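Local coordinates for protein Exo beta-1,2-glucooligosaccharide sophorohydrolase (non-reducing end) (Parabacteroides distasonis ATCC 8503, PDB 5Z06) that hydrolyses linear beta-1,2-glucans and beta-1,2-glucooligosaccharides of four or more glucose units in exo fashion, releasing sophorose from the non-reducing end, at residues 474-484 and 692-703; 358-367 and 426-435. All blocks are in the same frame, centred on the assembly; numbering follows the deposited sequence.

Contact 1 (474-484 and 692-703)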
loop_
_atom_site.group_PDB
_atom_site.type_symbol
_atom_site.label_atom_id
_atom_site.label_comp_id
_atom_site.label_asym_id
_atom_site.label_seq_id
_atom_site.Cartn_x
_atom_site.Cartn_y
_atom_site.Cartn_z
ATOM N N ILE A 474 -20.120 -3.204 22.294
ATOM C CA ILE A 474 -20.938 -2.656 23.363
ATOM C C ILE A 474 -22.138 -1.842 22.814
ATOM O O ILE A 474 -23.180 -1.700 23.478
ATOM C CB ILE A 474 -20.029 -1.773 24.269
ATOM C CG1 ILE A 474 -18.973 -2.645 24.971
ATOM C CG2 ILE A 474 -20.819 -1.000 25.328
ATOM C CD1 ILE A 474 -17.795 -1.869 25.531
ATOM N N MET A 475 -21.988 -1.286 21.622
ATOM C CA MET A 475 -23.073 -0.521 20.986
ATOM C C MET A 475 -24.044 -1.404 20.265
ATOM O O MET A 475 -25.148 -0.974 19.963
ATOM C CB MET A 475 -22.499 0.466 19.984
ATOM C CG MET A 475 -21.588 1.506 20.618
ATOM S SD MET A 475 -20.429 2.168 19.405
ATOM C CE MET A 475 -19.646 3.419 20.427
ATOM N N GLY A 476 -23.629 -2.628 19.944
ATOM C CA GLY A 476 -24.479 -3.586 19.246
ATOM C C GLY A 476 -25.810 -3.679 19.966
ATOM O O GLY A 476 -25.828 -3.964 21.156
ATOM N N PRO A 477 -26.923 -3.402 19.263
ATOM C CA PRO A 477 -28.204 -3.312 19.948
ATOM C C PRO A 477 -28.805 -4.667 20.302
ATOM O O PRO A 477 -29.549 -4.769 21.270
ATOM C CB PRO A 477 -29.079 -2.581 18.928
ATOM C CG PRO A 477 -28.540 -3.053 17.620
ATOM C CD PRO A 477 -27.051 -3.080 17.828
ATOM N N LYS A 478 -28.511 -5.693 19.521
ATOM C CA LYS A 478 -29.066 -7.014 19.763
ATOM C C LYS A 478 -28.063 -7.947 20.467
ATOM O O LYS A 478 -28.412 -8.656 21.398
ATOM C CB LYS A 478 -29.518 -7.627 18.446
ATOM C CG LYS A 478 -30.197 -8.965 18.616
ATOM C CD LYS A 478 -30.881 -9.390 17.336
ATOM C CE LYS A 478 -31.628 -10.683 17.589
ATOM N NZ LYS A 478 -32.213 -11.115 16.306
ATOM N N TYR A 479 -26.828 -7.967 19.993
ATOM C CA TYR A 479 -25.837 -8.927 20.465
ATOM C C TYR A 479 -24.706 -8.206 21.146
ATOM O O TYR A 479 -23.564 -8.626 21.045
ATOM C CB TYR A 479 -25.312 -9.737 19.304
ATOM C CG TYR A 479 -26.361 -10.571 18.617
ATOM C CD1 TYR A 479 -26.870 -11.713 19.234
ATOM C CD2 TYR A 479 -26.824 -10.235 17.342
ATOM C CE1 TYR A 479 -27.819 -12.494 18.606
ATOM C CE2 TYR A 479 -27.770 -11.005 16.694
ATOM C CZ TYR A 479 -28.270 -12.132 17.333
ATOM O OH TYR A 479 -29.209 -12.913 16.716
ATOM N N GLY A 480 -25.047 -7.128 21.851
ATOM C CA GLY A 480 -24.092 -6.324 22.529
ATOM C C GLY A 480 -23.457 -7.096 23.649
ATOM O O GLY A 480 -23.980 -8.110 24.112
ATOM N N ILE A 481 -22.297 -6.616 24.046
ATOM C CA ILE A 481 -21.614 -7.109 25.211
ATOM C C ILE A 481 -21.736 -6.010 26.255
ATOM O O ILE A 481 -22.064 -4.849 25.959
ATOM C CB ILE A 481 -20.143 -7.473 24.923
ATOM C CG1 ILE A 481 -19.300 -6.232 24.600
ATOM C CG2 ILE A 481 -20.068 -8.502 23.806
ATOM C CD1 ILE A 481 -17.846 -6.574 24.325
ATOM N N SER A 482 -21.486 -6.403 27.486
ATOM C CA SER A 482 -21.591 -5.510 28.620
ATOM C C SER A 482 -20.555 -4.387 28.486
ATOM O O SER A 482 -19.421 -4.646 28.088
ATOM C CB SER A 482 -21.338 -6.308 29.906
ATOM O OG SER A 482 -20.979 -5.442 30.967
ATOM N N PRO A 483 -20.924 -3.145 28.841
ATOM C CA PRO A 483 -19.918 -2.083 28.812
ATOM C C PRO A 483 -18.698 -2.349 29.714
ATOM O O PRO A 483 -17.619 -1.799 29.473
ATOM C CB PRO A 483 -20.704 -0.837 29.248
ATOM C CG PRO A 483 -21.895 -1.351 29.966
ATOM C CD PRO A 483 -22.247 -2.629 29.262
ATOM N N GLU A 484 -18.856 -3.211 30.721
ATOM C CA GLU A 484 -17.733 -3.624 31.588
ATOM C C GLU A 484 -16.603 -4.279 30.819
ATOM O O GLU A 484 -15.457 -4.226 31.258
ATOM C CB GLU A 484 -18.189 -4.554 32.740
ATOM C CG GLU A 484 -18.744 -3.843 33.981
ATOM C CD GLU A 484 -20.139 -3.260 33.803
ATOM O OE1 GLU A 484 -20.823 -3.571 32.799
ATOM O OE2 GLU A 484 -20.571 -2.480 34.684
ATOM N N ASP A 692 -27.120 3.966 18.445
ATOM C CA ASP A 692 -26.392 2.900 19.135
ATOM C C ASP A 692 -25.033 3.315 19.625
ATOM O O ASP A 692 -24.590 2.832 20.684
ATOM C CB ASP A 692 -26.247 1.663 18.263
ATOM C CG ASP A 692 -27.586 1.078 17.877
ATOM O OD1 ASP A 692 -28.574 1.374 18.555
ATOM O OD2 ASP A 692 -27.658 0.371 16.863
ATOM N N VAL A 693 -24.378 4.199 18.860
ATOM C CA VAL A 693 -23.075 4.729 19.235
ATOM C C VAL A 693 -23.222 5.572 20.485
ATOM O O VAL A 693 -22.483 5.391 21.433
ATOM C CB VAL A 693 -22.406 5.534 18.085
ATOM C CG1 VAL A 693 -21.148 6.254 18.555
ATOM C CG2 VAL A 693 -22.042 4.592 16.944
ATOM N N GLN A 694 -24.180 6.487 20.484
ATOM C CA GLN A 694 -24.411 7.327 21.652
ATOM C C GLN A 694 -24.694 6.484 22.886
ATOM O O GLN A 694 -24.057 6.701 23.917
ATOM C CB GLN A 694 -25.517 8.343 21.390
ATOM C CG GLN A 694 -25.047 9.470 20.486
ATOM C CD GLN A 694 -26.170 10.352 19.976
ATOM O OE1 GLN A 694 -27.320 10.225 20.384
ATOM N NE2 GLN A 694 -25.838 11.254 19.075
ATOM N N LYS A 695 -25.593 5.506 22.773
ATOM C CA LYS A 695 -25.909 4.628 23.911
ATOM C C LYS A 695 -24.691 3.903 24.473
ATOM O O LYS A 695 -24.535 3.811 25.680
ATOM C CB LYS A 695 -27.001 3.592 23.594
ATOM C CG LYS A 695 -28.384 3.978 24.104
ATOM C CD LYS A 695 -28.931 5.194 23.345
ATOM C CE LYS A 695 -30.447 5.369 23.470
ATOM N NZ LYS A 695 -31.063 5.675 22.141
ATOM N N GLY A 696 -23.852 3.368 23.595
ATOM C CA GLY A 696 -22.699 2.591 24.023
ATOM C C GLY A 696 -21.690 3.452 24.757
ATOM O O GLY A 696 -21.147 3.033 25.780
ATOM N N ILE A 697 -21.474 4.658 24.234
ATOM C CA ILE A 697 -20.578 5.632 24.850
ATOM C C ILE A 697 -21.087 5.999 26.233
ATOM O O ILE A 697 -20.305 6.022 27.198
ATOM C CB ILE A 697 -20.471 6.918 23.999
ATOM C CG1 ILE A 697 -19.749 6.637 22.665
ATOM C CG2 ILE A 697 -19.788 8.057 24.757
ATOM C CD1 ILE A 697 -18.263 6.435 22.751
ATOM N N GLN A 698 -22.384 6.314 26.316
ATOM C CA GLN A 698 -23.021 6.623 27.606
ATOM C C GLN A 698 -22.743 5.500 28.585
ATOM O O GLN A 698 -22.281 5.736 29.697
ATOM C CB GLN A 698 -24.540 6.777 27.486
ATOM C CG GLN A 698 -25.024 8.076 26.873
ATOM C CD GLN A 698 -26.545 8.095 26.661
ATOM O OE1 GLN A 698 -27.284 7.230 27.169
ATOM N NE2 GLN A 698 -27.017 9.083 25.896
ATOM N N LYS A 699 -23.024 4.279 28.150
ATOM C CA LYS A 699 -22.856 3.114 29.003
ATOM C C LYS A 699 -21.427 2.976 29.480
ATOM O O LYS A 699 -21.205 2.647 30.637
ATOM C CB LYS A 699 -23.267 1.830 28.290
ATOM C CG LYS A 699 -24.755 1.666 28.099
ATOM C CD LYS A 699 -25.024 0.379 27.338
ATOM C CE LYS A 699 -26.500 0.207 27.080
ATOM N NZ LYS A 699 -26.672 -1.050 26.322
ATOM N N ILE A 700 -20.458 3.205 28.595
ATOM C CA ILE A 700 -19.068 2.993 28.976
ATOM C C ILE A 700 -18.659 4.086 29.940
ATOM O O ILE A 700 -18.059 3.804 30.972
ATOM C CB ILE A 700 -18.110 2.940 27.774
ATOM C CG1 ILE A 700 -18.398 1.700 26.925
ATOM C CG2 ILE A 700 -16.667 2.875 28.264
ATOM C CD1 ILE A 700 -17.874 1.786 25.508
ATOM N N GLN A 701 -18.997 5.319 29.600
ATOM C CA GLN A 701 -18.633 6.477 30.424
ATOM C C GLN A 701 -19.350 6.536 31.773
ATOM O O GLN A 701 -18.875 7.203 32.675
ATOM C CB GLN A 701 -18.872 7.772 29.651
ATOM C CG GLN A 701 -17.968 7.902 28.422
ATOM C CD GLN A 701 -17.994 9.272 27.805
ATOM O OE1 GLN A 701 -17.015 9.707 27.206
ATOM N NE2 GLN A 701 -19.117 9.956 27.934
ATOM N N SER A 702 -20.474 5.842 31.919
ATOM C CA SER A 702 -21.204 5.813 33.188
ATOM C C SER A 702 -20.658 4.788 34.202
ATOM O O SER A 702 -21.031 4.836 35.366
ATOM C CB SER A 702 -22.685 5.533 32.940
ATOM O OG SER A 702 -22.865 4.164 32.604
ATOM N N ILE A 703 -19.798 3.863 33.781
ATOM C CA ILE A 703 -19.223 2.859 34.704
ATOM C C ILE A 703 -18.451 3.552 35.824
ATOM O O ILE A 703 -17.708 4.489 35.554
ATOM C CB ILE A 703 -18.295 1.875 33.954
ATOM C CG1 ILE A 703 -19.129 0.975 33.040
ATOM C CG2 ILE A 703 -17.475 1.006 34.918
ATOM C CD1 ILE A 703 -18.325 0.360 31.933
#
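M475, at the end of helix 467-475, inserts its side chain as a knob into a hole formed by D692, V693, G696 and I697 of the C-terminal helix. The approach is close because G696 has no side chain: the CA atoms of M475 and G696 lie 4.4 Å apart, and a CB on G696 would collide with M475 CG. CG stands anti to the carbonyl carbon (chi1 -62°) and the chain runs extended beyond it, which carries SD past V693 CA and lays CE 3.7 Å from V693 CG1 and 3.9 Å from I697 CG1. With an alanine here the hole would lose SD and CE, and a gap is likely to open beside V693 CG1 and I697 CG1. Beside this knob, I474 and I700 cross at about a right angle, with I474 CD1 3.7 Å from I700 CD1; Y486 touches both.

Packing thins toward the C-terminus. P483 rests its CB 3.8 Å from K699 CB, on the aliphatic base of a lysine that is itself exposed, and I703 CD1 reaches P483 CB at 3.8 Å. Exposed E484 adds little to this rim; S482 OG accepts from E484 N at 3.1 Å, a capping bond at the turn leading into helix 485-490. At the other end, P477 lies against the carboxylate of D692, whose OD2 is hydrogen-bonded to W427. The arrangement is a single knob-into-hole at a helix end, consistent with the close helix packing of the (alpha/alpha)6-type catalytic domain of this glucoamylase-like clan.

Contact 2 (358-367 and 426-435)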
loop_
_atom_site.group_PDB
_atom_site.type_symbol
_atom_site.label_atom_id
_atom_site.label_comp_id
_atom_site.label_asym_id
_atom_site.label_seq_id
_atom_site.Cartn_x
_atom_site.Cartn_y
_atom_site.Cartn_z
ATOM N N LEU A 358 -22.302 -6.967 0.761
ATOM C CA LEU A 358 -22.078 -7.322 2.159
ATOM C C LEU A 358 -23.222 -8.166 2.677
ATOM O O LEU A 358 -23.001 -9.091 3.463
ATOM C CB LEU A 358 -21.864 -6.098 3.030
ATOM C CG LEU A 358 -20.542 -5.379 2.793
ATOM C CD1 LEU A 358 -20.603 -4.016 3.478
ATOM C CD2 LEU A 358 -19.366 -6.191 3.300
ATOM N N GLU A 359 -24.432 -7.902 2.206
ATOM C CA GLU A 359 -25.540 -8.802 2.506
ATOM C C GLU A 359 -25.235 -10.221 2.102
ATOM O O GLU A 359 -25.498 -11.127 2.854
ATOM C CB GLU A 359 -26.831 -8.345 1.840
ATOM C CG GLU A 359 -27.532 -7.282 2.666
ATOM C CD GLU A 359 -28.789 -6.744 2.018
ATOM O OE1 GLU A 359 -29.234 -7.294 0.985
ATOM O OE2 GLU A 359 -29.340 -5.764 2.564
ATOM N N LYS A 360 -24.672 -10.405 0.916
ATOM C CA LYS A 360 -24.371 -11.720 0.403
ATOM C C LYS A 360 -23.071 -12.317 0.917
ATOM O O LYS A 360 -22.877 -13.498 0.779
ATOM C CB LYS A 360 -24.311 -11.674 -1.108
ATOM C CG LYS A 360 -25.657 -11.353 -1.746
ATOM C CD LYS A 360 -25.586 -11.413 -3.267
ATOM C CE LYS A 360 -24.627 -10.372 -3.847
ATOM N NZ LYS A 360 -24.790 -10.164 -5.316
ATOM N N ALA A 361 -22.164 -11.514 1.457
ATOM C CA ALA A 361 -20.890 -12.046 1.883
ATOM C C ALA A 361 -21.052 -13.059 3.027
ATOM O O ALA A 361 -21.989 -12.950 3.824
ATOM C CB ALA A 361 -19.977 -10.917 2.314
ATOM N N ASP A 362 -20.148 -14.039 3.093
ATOM C CA ASP A 362 -20.092 -14.960 4.252
ATOM C C ASP A 362 -20.104 -14.178 5.560
ATOM O O ASP A 362 -19.392 -13.163 5.706
ATOM C CB ASP A 362 -18.805 -15.806 4.271
ATOM C CG ASP A 362 -18.697 -16.771 3.113
ATOM O OD1 ASP A 362 -19.754 -17.124 2.522
ATOM O OD2 ASP A 362 -17.538 -17.170 2.819
ATOM N N LYS A 363 -20.922 -14.651 6.491
ATOM C CA LYS A 363 -20.931 -14.149 7.848
ATOM C C LYS A 363 -20.447 -15.248 8.765
ATOM O O LYS A 363 -20.548 -16.436 8.452
ATOM C CB LYS A 363 -22.333 -13.733 8.296
ATOM C CG LYS A 363 -23.023 -12.744 7.387
ATOM C CD LYS A 363 -22.128 -11.567 7.050
ATOM C CE LYS A 363 -22.922 -10.500 6.344
ATOM N NZ LYS A 363 -23.556 -11.059 5.123
ATOM N N PHE A 364 -19.918 -14.816 9.900
ATOM C CA PHE A 364 -19.359 -15.703 10.914
ATOM C C PHE A 364 -19.876 -15.158 12.217
ATOM O O PHE A 364 -19.305 -14.228 12.793
ATOM C CB PHE A 364 -17.841 -15.698 10.799
ATOM C CG PHE A 364 -17.370 -16.100 9.438
ATOM C CD1 PHE A 364 -17.350 -17.455 9.060
ATOM C CD2 PHE A 364 -17.023 -15.119 8.489
ATOM C CE1 PHE A 364 -16.943 -17.819 7.789
ATOM C CE2 PHE A 364 -16.626 -15.482 7.214
ATOM C CZ PHE A 364 -16.582 -16.827 6.858
ATOM N N HIS A 365 -21.030 -15.696 12.612
ATOM C CA HIS A 365 -21.873 -15.094 13.634
ATOM C C HIS A 365 -22.102 -13.587 13.350
ATOM O O HIS A 365 -21.907 -12.689 14.195
ATOM C CB HIS A 365 -21.316 -15.434 15.023
ATOM C CG HIS A 365 -21.528 -16.870 15.375
ATOM N ND1 HIS A 365 -22.717 -17.334 15.892
ATOM C CD2 HIS A 365 -20.762 -17.961 15.158
ATOM C CE1 HIS A 365 -22.642 -18.640 16.056
ATOM N NE2 HIS A 365 -21.470 -19.048 15.609
ATOM N N GLY A 366 -22.479 -13.331 12.106
ATOM C CA GLY A 366 -22.780 -11.974 11.657
ATOM C C GLY A 366 -21.586 -11.086 11.368
ATOM O O GLY A 366 -21.736 -10.051 10.688
ATOM N N ALA A 367 -20.405 -11.474 11.853
ATOM C CA ALA A 367 -19.185 -10.745 11.559
ATOM C C ALA A 367 -18.717 -11.138 10.188
ATOM O O ALA A 367 -19.142 -12.159 9.633
ATOM C CB ALA A 367 -18.108 -11.049 12.597
ATOM N N LEU A 426 -27.496 -5.669 8.730
ATOM C CA LEU A 426 -26.118 -6.141 8.831
ATOM C C LEU A 426 -25.533 -5.840 10.213
ATOM O O LEU A 426 -24.987 -6.731 10.880
ATOM C CB LEU A 426 -25.261 -5.502 7.741
ATOM C CG LEU A 426 -25.397 -6.124 6.354
ATOM C CD1 LEU A 426 -24.847 -5.174 5.304
ATOM C CD2 LEU A 426 -24.662 -7.451 6.274
ATOM N N TRP A 427 -25.683 -4.587 10.633
ATOM C CA TRP A 427 -25.214 -4.125 11.937
ATOM C C TRP A 427 -25.843 -4.880 13.130
ATOM O O TRP A 427 -25.125 -5.366 13.999
ATOM C CB TRP A 427 -25.477 -2.635 12.060
ATOM C CG TRP A 427 -25.461 -2.048 13.422
ATOM C CD1 TRP A 427 -26.488 -1.391 14.016
ATOM C CD2 TRP A 427 -24.367 -2.012 14.346
ATOM N NE1 TRP A 427 -26.102 -0.926 15.239
ATOM C CE2 TRP A 427 -24.809 -1.303 15.478
ATOM C CE3 TRP A 427 -23.068 -2.497 14.325
ATOM C CZ2 TRP A 427 -23.997 -1.081 16.591
ATOM C CZ3 TRP A 427 -22.256 -2.273 15.427
ATOM C CH2 TRP A 427 -22.725 -1.582 16.547
ATOM N N LYS A 428 -27.165 -4.965 13.155
ATOM C CA LYS A 428 -27.861 -5.664 14.240
ATOM C C LYS A 428 -27.436 -7.106 14.352
ATOM O O LYS A 428 -27.411 -7.658 15.453
ATOM C CB LYS A 428 -29.378 -5.630 14.052
ATOM C CG LYS A 428 -30.017 -4.322 14.478
ATOM C CD LYS A 428 -31.347 -4.074 13.771
ATOM C CE LYS A 428 -32.071 -2.866 14.357
ATOM N NZ LYS A 428 -33.087 -2.382 13.383
ATOM N N ASN A 429 -27.120 -7.715 13.211
ATOM C CA ASN A 429 -26.799 -9.135 13.191
ATOM C C ASN A 429 -25.354 -9.489 13.425
ATOM O O ASN A 429 -25.045 -10.671 13.446
ATOM C CB ASN A 429 -27.352 -9.792 11.916
ATOM C CG ASN A 429 -28.857 -9.817 11.922
ATOM O OD1 ASN A 429 -29.464 -10.070 12.958
ATOM N ND2 ASN A 429 -29.463 -9.516 10.798
ATOM N N VAL A 430 -24.480 -8.514 13.648
ATOM C CA VAL A 430 -23.117 -8.846 14.056
ATOM C C VAL A 430 -23.202 -9.357 15.493
ATOM O O VAL A 430 -23.465 -8.589 16.435
ATOM C CB VAL A 430 -22.132 -7.662 14.012
ATOM C CG1 VAL A 430 -20.751 -8.135 14.447
ATOM C CG2 VAL A 430 -22.054 -7.060 12.629
ATOM N N GLU A 431 -22.977 -10.649 15.665
ATOM C CA GLU A 431 -23.049 -11.241 17.007
ATOM C C GLU A 431 -21.753 -10.994 17.780
ATOM O O GLU A 431 -20.940 -11.905 17.973
ATOM C CB GLU A 431 -23.357 -12.729 16.926
ATOM C CG GLU A 431 -24.622 -13.058 16.169
ATOM C CD GLU A 431 -24.675 -14.510 15.738
ATOM O OE1 GLU A 431 -24.254 -15.378 16.542
ATOM O OE2 GLU A 431 -25.133 -14.772 14.601
ATOM N N TRP A 432 -21.577 -9.755 18.234
ATOM C CA TRP A 432 -20.381 -9.366 19.000
ATOM C C TRP A 432 -20.153 -10.299 20.194
ATOM O O TRP A 432 -19.034 -10.737 20.439
ATOM C CB TRP A 432 -20.468 -7.911 19.492
ATOM C CG TRP A 432 -20.693 -6.917 18.392
ATOM C CD1 TRP A 432 -21.865 -6.346 18.055
ATOM C CD2 TRP A 432 -19.715 -6.392 17.492
ATOM N NE1 TRP A 432 -21.693 -5.484 17.007
ATOM C CE2 TRP A 432 -20.378 -5.504 16.633
ATOM C CE3 TRP A 432 -18.348 -6.591 17.324
ATOM C CZ2 TRP A 432 -19.726 -4.839 15.609
ATOM C CZ3 TRP A 432 -17.705 -5.912 16.322
ATOM C CH2 TRP A 432 -18.403 -5.055 15.469
ATOM N N SER A 433 -21.230 -10.606 20.912
ATOM C CA SER A 433 -21.190 -11.457 22.101
ATOM C C SER A 433 -20.622 -12.820 21.821
ATOM O O SER A 433 -19.950 -13.376 22.670
ATOM C CB SER A 433 -22.583 -11.597 22.720
ATOM O OG SER A 433 -23.534 -11.950 21.741
ATOM N N TRP A 434 -20.893 -13.358 20.634
ATOM C CA TRP A 434 -20.319 -14.601 20.202
ATOM C C TRP A 434 -18.805 -14.583 20.313
ATOM O O TRP A 434 -18.206 -15.563 20.730
ATOM C CB TRP A 434 -20.675 -14.914 18.751
ATOM C CG TRP A 434 -20.004 -16.146 18.289
ATOM C CD1 TRP A 434 -18.855 -16.222 17.557
ATOM C CD2 TRP A 434 -20.372 -17.496 18.604
ATOM N NE1 TRP A 434 -18.500 -17.529 17.368
ATOM C CE2 TRP A 434 -19.418 -18.339 17.988
ATOM C CE3 TRP A 434 -21.430 -18.075 19.316
ATOM C CZ2 TRP A 434 -19.492 -19.739 18.061
ATOM C CZ3 TRP A 434 -21.508 -19.461 19.382
ATOM C CH2 TRP A 434 -20.535 -20.277 18.772
ATOM N N TYR A 435 -18.195 -13.456 19.955
ATOM C CA TYR A 435 -16.735 -13.349 19.956
ATOM C C TYR A 435 -16.090 -13.227 21.346
ATOM O O TYR A 435 -14.870 -13.085 21.462
ATOM C CB TYR A 435 -16.297 -12.236 18.993
ATOM C CG TYR A 435 -16.454 -12.708 17.594
ATOM C CD1 TYR A 435 -17.697 -12.708 16.973
ATOM C CD2 TYR A 435 -15.374 -13.237 16.898
ATOM C CE1 TYR A 435 -17.843 -13.195 15.682
ATOM C CE2 TYR A 435 -15.520 -13.727 15.601
ATOM C CZ TYR A 435 -16.753 -13.707 15.010
ATOM O OH TYR A 435 -16.883 -14.186 13.742
HETATM O O HOH W 1 -23.955 -8.890 9.781
#
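A type I' beta turn, F364 to A367, docks here on the chain that leaves helix 414-428, with H365 and G366 at its central positions. H365 O accepts from E431 N at 2.7 Å, while the imidazole returns a bond from ND1 to E431 OE1 (2.6 Å, 154° at the hydrogen). OE1 sits at the ring edge close to the H365 plane, while the carboxylate plane is turned 90° to the ring, and ND1 meets OE1 from above the carboxylate. One face of the imidazole stacks on the five-membered ring of W434, with planes at 12°; W448 meets both rings edge-to-face.

G366 has positive phi, and a CB there would clash with N429 O; instead its CA makes a CA-H...O contact with that oxygen. F364 O is gripped twice, by A367 N within the turn and by Y435 OH at 2.6 Å, from opposite faces of its plane. A water joins G366 O to L426 O. Farther back, L426 CD2 packs 3.5 Å from K363 CE, and K363, bent at chi2 and chi4, turns NZ back to donate to L358 O and A361 O.

The ND1 bond at the edge and the W434 stack over the face together fix the rotation of the imidazole, and the bond from E431 N to H365 O ties the turn's backbone to the same glutamate.

How the contacts relate
Both contacts are partly buried and occupy the same side of the chain, their centres 18 Å apart, yet their chemistry differs. Contact 1, farther from the chain's centre, packs the end of helix 467-475 and the loop after it against the last helix, 691-702, by apolar contact; its buried centre gives way to an exposed rim. Contact 2 joins loops that follow helices 344-360 and 414-428, chiefly through polar bonds and a ring stack. They meet directly: W427 NE1 of contact 2 probably donates to D692 OD2 of contact 1 (2.6 Å), and W427 also touches M475 and P477. A second probable bond ties Y479 O to S433 N at 3.1 Å, linking the two loops.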